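PDB 5AY6: flagellar hook protein FlgE from Caulobacter crescentus CB15, which probably forms part of the flagellar hook, the universal joint between motor and filament, represented here by a fragment that includes its D2 domain. Local coordinates for residues K203-G211 / T264-L272. Sequence-based numbering, arbitrary orientation.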
loop_
_atom_site.group_PDB
_atom_site.type_symbol
_atom_site.label_atom_id
_atom_site.label_comp_id
_atom_site.label_asym_id
_atom_site.label_seq_id
_atom_site.Cartn_x
_atom_site.Cartn_y
_atom_site.Cartn_z
ATOM N N LYS A 203 -13.769 -13.455 -2.310
ATOM C CA LYS A 203 -13.470 -14.078 -3.594
ATOM C C LYS A 203 -13.997 -13.189 -4.718
ATOM O O LYS A 203 -15.114 -12.671 -4.625
ATOM C CB LYS A 203 -14.083 -15.480 -3.666
ATOM C CG LYS A 203 -13.916 -16.179 -5.011
ATOM C CD LYS A 203 -14.242 -17.664 -4.917
ATOM C CE LYS A 203 -14.060 -18.355 -6.264
ATOM N NZ LYS A 203 -14.056 -19.840 -6.140
ATOM N N PRO A 204 -13.189 -12.982 -5.773
ATOM C CA PRO A 204 -13.662 -12.163 -6.892
ATOM C C PRO A 204 -15.002 -12.677 -7.404
ATOM O O PRO A 204 -15.156 -13.878 -7.633
ATOM C CB PRO A 204 -12.555 -12.325 -7.938
ATOM C CG PRO A 204 -11.326 -12.599 -7.127
ATOM C CD PRO A 204 -11.804 -13.446 -5.973
ATOM N N GLY A 205 -15.978 -11.786 -7.533
ATOM C CA GLY A 205 -17.311 -12.193 -7.939
ATOM C C GLY A 205 -18.271 -12.480 -6.794
ATOM O O GLY A 205 -19.481 -12.551 -7.008
ATOM N N ASP A 206 -17.747 -12.664 -5.583
ATOM C CA ASP A 206 -18.608 -12.877 -4.414
ATOM C C ASP A 206 -19.279 -11.584 -3.950
ATOM O O ASP A 206 -20.226 -11.620 -3.158
ATOM C CB ASP A 206 -17.821 -13.483 -3.253
ATOM C CG ASP A 206 -17.872 -14.999 -3.236
ATOM O OD1 ASP A 206 -18.092 -15.602 -4.306
ATOM O OD2 ASP A 206 -17.686 -15.590 -2.147
ATOM N N LEU A 207 -18.783 -10.450 -4.434
ATOM C CA LEU A 207 -19.386 -9.153 -4.134
ATOM C C LEU A 207 -20.082 -8.578 -5.363
ATOM O O LEU A 207 -19.580 -8.685 -6.478
ATOM C CB LEU A 207 -18.336 -8.158 -3.640
ATOM C CG LEU A 207 -17.480 -8.511 -2.424
ATOM C CD1 LEU A 207 -16.568 -7.339 -2.071
ATOM C CD2 LEU A 207 -18.342 -8.904 -1.238
ATOM N N ALA A 208 -21.230 -7.949 -5.150
ATOM C CA ALA A 208 -21.998 -7.369 -6.248
ATOM C C ALA A 208 -21.450 -6.018 -6.701
ATOM O O ALA A 208 -21.685 -5.595 -7.830
ATOM C CB ALA A 208 -23.455 -7.223 -5.841
ATOM N N ASN A 209 -20.723 -5.342 -5.820
ATOM C CA ASN A 209 -20.364 -3.940 -6.037
ATOM C C ASN A 209 -19.026 -3.708 -6.739
ATOM O O ASN A 209 -18.677 -2.569 -7.060
ATOM C CB ASN A 209 -20.356 -3.214 -4.699
ATOM C CG ASN A 209 -19.411 -3.853 -3.709
ATOM O OD1 ASN A 209 -19.669 -4.947 -3.208
ATOM N ND2 ASN A 209 -18.303 -3.177 -3.425
ATOM N N ASN A 210 -18.272 -4.780 -6.958
ATOM C CA ASN A 210 -17.046 -4.711 -7.749
ATOM C C ASN A 210 -16.750 -6.066 -8.374
ATOM O O ASN A 210 -17.525 -7.008 -8.214
ATOM C CB ASN A 210 -15.857 -4.240 -6.898
ATOM C CG ASN A 210 -15.548 -5.173 -5.734
ATOM O OD1 ASN A 210 -15.648 -6.393 -5.847
ATOM N ND2 ASN A 210 -15.165 -4.591 -4.602
ATOM N N GLY A 211 -15.620 -6.168 -9.063
ATOM C CA GLY A 211 -15.249 -7.411 -9.711
ATOM C C GLY A 211 -14.140 -8.178 -9.010
ATOM O O GLY A 211 -14.100 -9.411 -9.068
ATOM N N THR A 264 -20.002 2.667 -2.607
ATOM C CA THR A 264 -20.854 1.505 -2.432
ATOM C C THR A 264 -20.121 0.484 -1.584
ATOM O O THR A 264 -19.029 0.045 -1.951
ATOM C CB THR A 264 -21.250 0.878 -3.769
ATOM O OG1 THR A 264 -21.918 1.860 -4.575
ATOM C CG2 THR A 264 -22.182 -0.292 -3.532
ATOM N N PRO A 265 -20.704 0.134 -0.427
ATOM C CA PRO A 265 -20.063 -0.801 0.502
ATOM C C PRO A 265 -20.003 -2.205 -0.075
ATOM O O PRO A 265 -20.759 -2.509 -1.003
ATOM C CB PRO A 265 -20.978 -0.757 1.732
ATOM C CG PRO A 265 -22.321 -0.403 1.176
ATOM C CD PRO A 265 -22.018 0.583 0.068
ATOM N N PRO A 266 -19.110 -3.050 0.460
ATOM C CA PRO A 266 -19.089 -4.462 0.076
ATOM C C PRO A 266 -20.466 -5.077 0.260
ATOM O O PRO A 266 -21.047 -4.994 1.343
ATOM C CB PRO A 266 -18.061 -5.081 1.039
ATOM C CG PRO A 266 -17.943 -4.098 2.163
ATOM C CD PRO A 266 -18.138 -2.757 1.525
ATOM N N THR A 267 -20.986 -5.661 -0.812
ATOM C CA THR A 267 -22.338 -6.196 -0.839
ATOM C C THR A 267 -22.294 -7.583 -1.481
ATOM O O THR A 267 -21.736 -7.732 -2.561
ATOM C CB THR A 267 -23.285 -5.265 -1.637
ATOM O OG1 THR A 267 -23.218 -3.929 -1.113
ATOM C CG2 THR A 267 -24.719 -5.765 -1.586
ATOM N N TRP A 268 -22.861 -8.586 -0.811
ATOM C CA TRP A 268 -22.875 -9.960 -1.318
ATOM C C TRP A 268 -23.502 -10.040 -2.708
ATOM O O TRP A 268 -24.480 -9.354 -2.997
ATOM C CB TRP A 268 -23.650 -10.890 -0.376
ATOM C CG TRP A 268 -22.999 -11.191 0.940
ATOM C CD1 TRP A 268 -23.539 -11.000 2.183
ATOM C CD2 TRP A 268 -21.703 -11.758 1.152
ATOM N NE1 TRP A 268 -22.657 -11.409 3.152
ATOM C CE2 TRP A 268 -21.519 -11.884 2.546
ATOM C CE3 TRP A 268 -20.673 -12.178 0.300
ATOM C CZ2 TRP A 268 -20.354 -12.399 3.109
ATOM C CZ3 TRP A 268 -19.513 -12.693 0.861
ATOM C CH2 TRP A 268 -19.365 -12.798 2.251
ATOM N N ALA A 269 -22.938 -10.883 -3.564
ATOM C CA ALA A 269 -23.496 -11.095 -4.893
ATOM C C ALA A 269 -24.951 -11.537 -4.785
ATOM O O ALA A 269 -25.307 -12.311 -3.896
ATOM C CB ALA A 269 -22.681 -12.125 -5.659
ATOM N N ASP A 270 -25.791 -11.018 -5.673
ATOM C CA ASP A 270 -27.202 -11.397 -5.728
ATOM C C ASP A 270 -27.452 -12.901 -5.697
ATOM O O ASP A 270 -28.316 -13.387 -4.957
ATOM C CB ASP A 270 -27.841 -10.850 -6.997
ATOM C CG ASP A 270 -29.300 -11.257 -7.137
ATOM O OD1 ASP A 270 -30.054 -11.169 -6.141
ATOM O OD2 ASP A 270 -29.689 -11.708 -8.238
ATOM N N ALA A 271 -26.704 -13.625 -6.523
ATOM C CA ALA A 271 -26.880 -15.069 -6.703
ATOM C C ALA A 271 -26.740 -15.855 -5.405
ATOM O O ALA A 271 -27.397 -16.879 -5.224
ATOM C CB ALA A 271 -25.880 -15.587 -7.730
ATOM N N LEU A 272 -25.893 -15.375 -4.499
ATOM C CA LEU A 272 -25.679 -16.062 -3.232
ATOM C C LEU A 272 -26.931 -15.997 -2.359
ATOM O O LEU A 272 -27.231 -16.939 -1.625
ATOM C CB LEU A 272 -24.478 -15.464 -2.488
ATOM C CG LEU A 272 -23.159 -15.476 -3.257
ATOM C CD1 LEU A 272 -22.078 -14.709 -2.511
ATOM C CD2 LEU A 272 -22.705 -16.907 -3.529
#
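L207 and W268 pair in a single beta bridge with the bond pattern of an antiparallel non-hydrogen-bonded pair, one backbone hydrogen bond on either side: A208 N to T267 O at 2.6 Å, and A269 N to D206 O at 2.8 Å. The CA of L207 adds a CA-H...O contact to T267 O. Next to the bridge N209 supplies a third bond from its side chain, OD1 accepting T267 N at 2.8 Å, with the donor above the amide plane (48° out of it). With chi1 at 57°, CG of N209 lies between its own N and carbonyl carbon, which sets it 3.3 Å from P265 O, while its CB meets T264 CG2 at 3.6 Å. Asparagine suits this place, being short and ending in an acceptor. T267 OG1 donates to P265 O.

P266 gives L207 an apolar neighbour, CB to CD1 4.1 Å, and L207 CD2 comes to W268 CE3 at 4.3 Å. The W268 ring presents its CE3 edge, in plane, to D206 O at 3.5 Å. The small CB of A269 fits against the carbonyls of G205 and D206. G205 holds the third position of the type II turn from K203 to D206; at its phi of 94° a CB would jam against the preceding carbonyl, so glycine fits.

P266 and W268 also bond through their backbones to K246. The large apolar side chains of L207 and W268 leave the bridge to rest on I245 of strand 242-245, tying the loop between strands 195-202 and 214-222 to the one leading into strand 277-291.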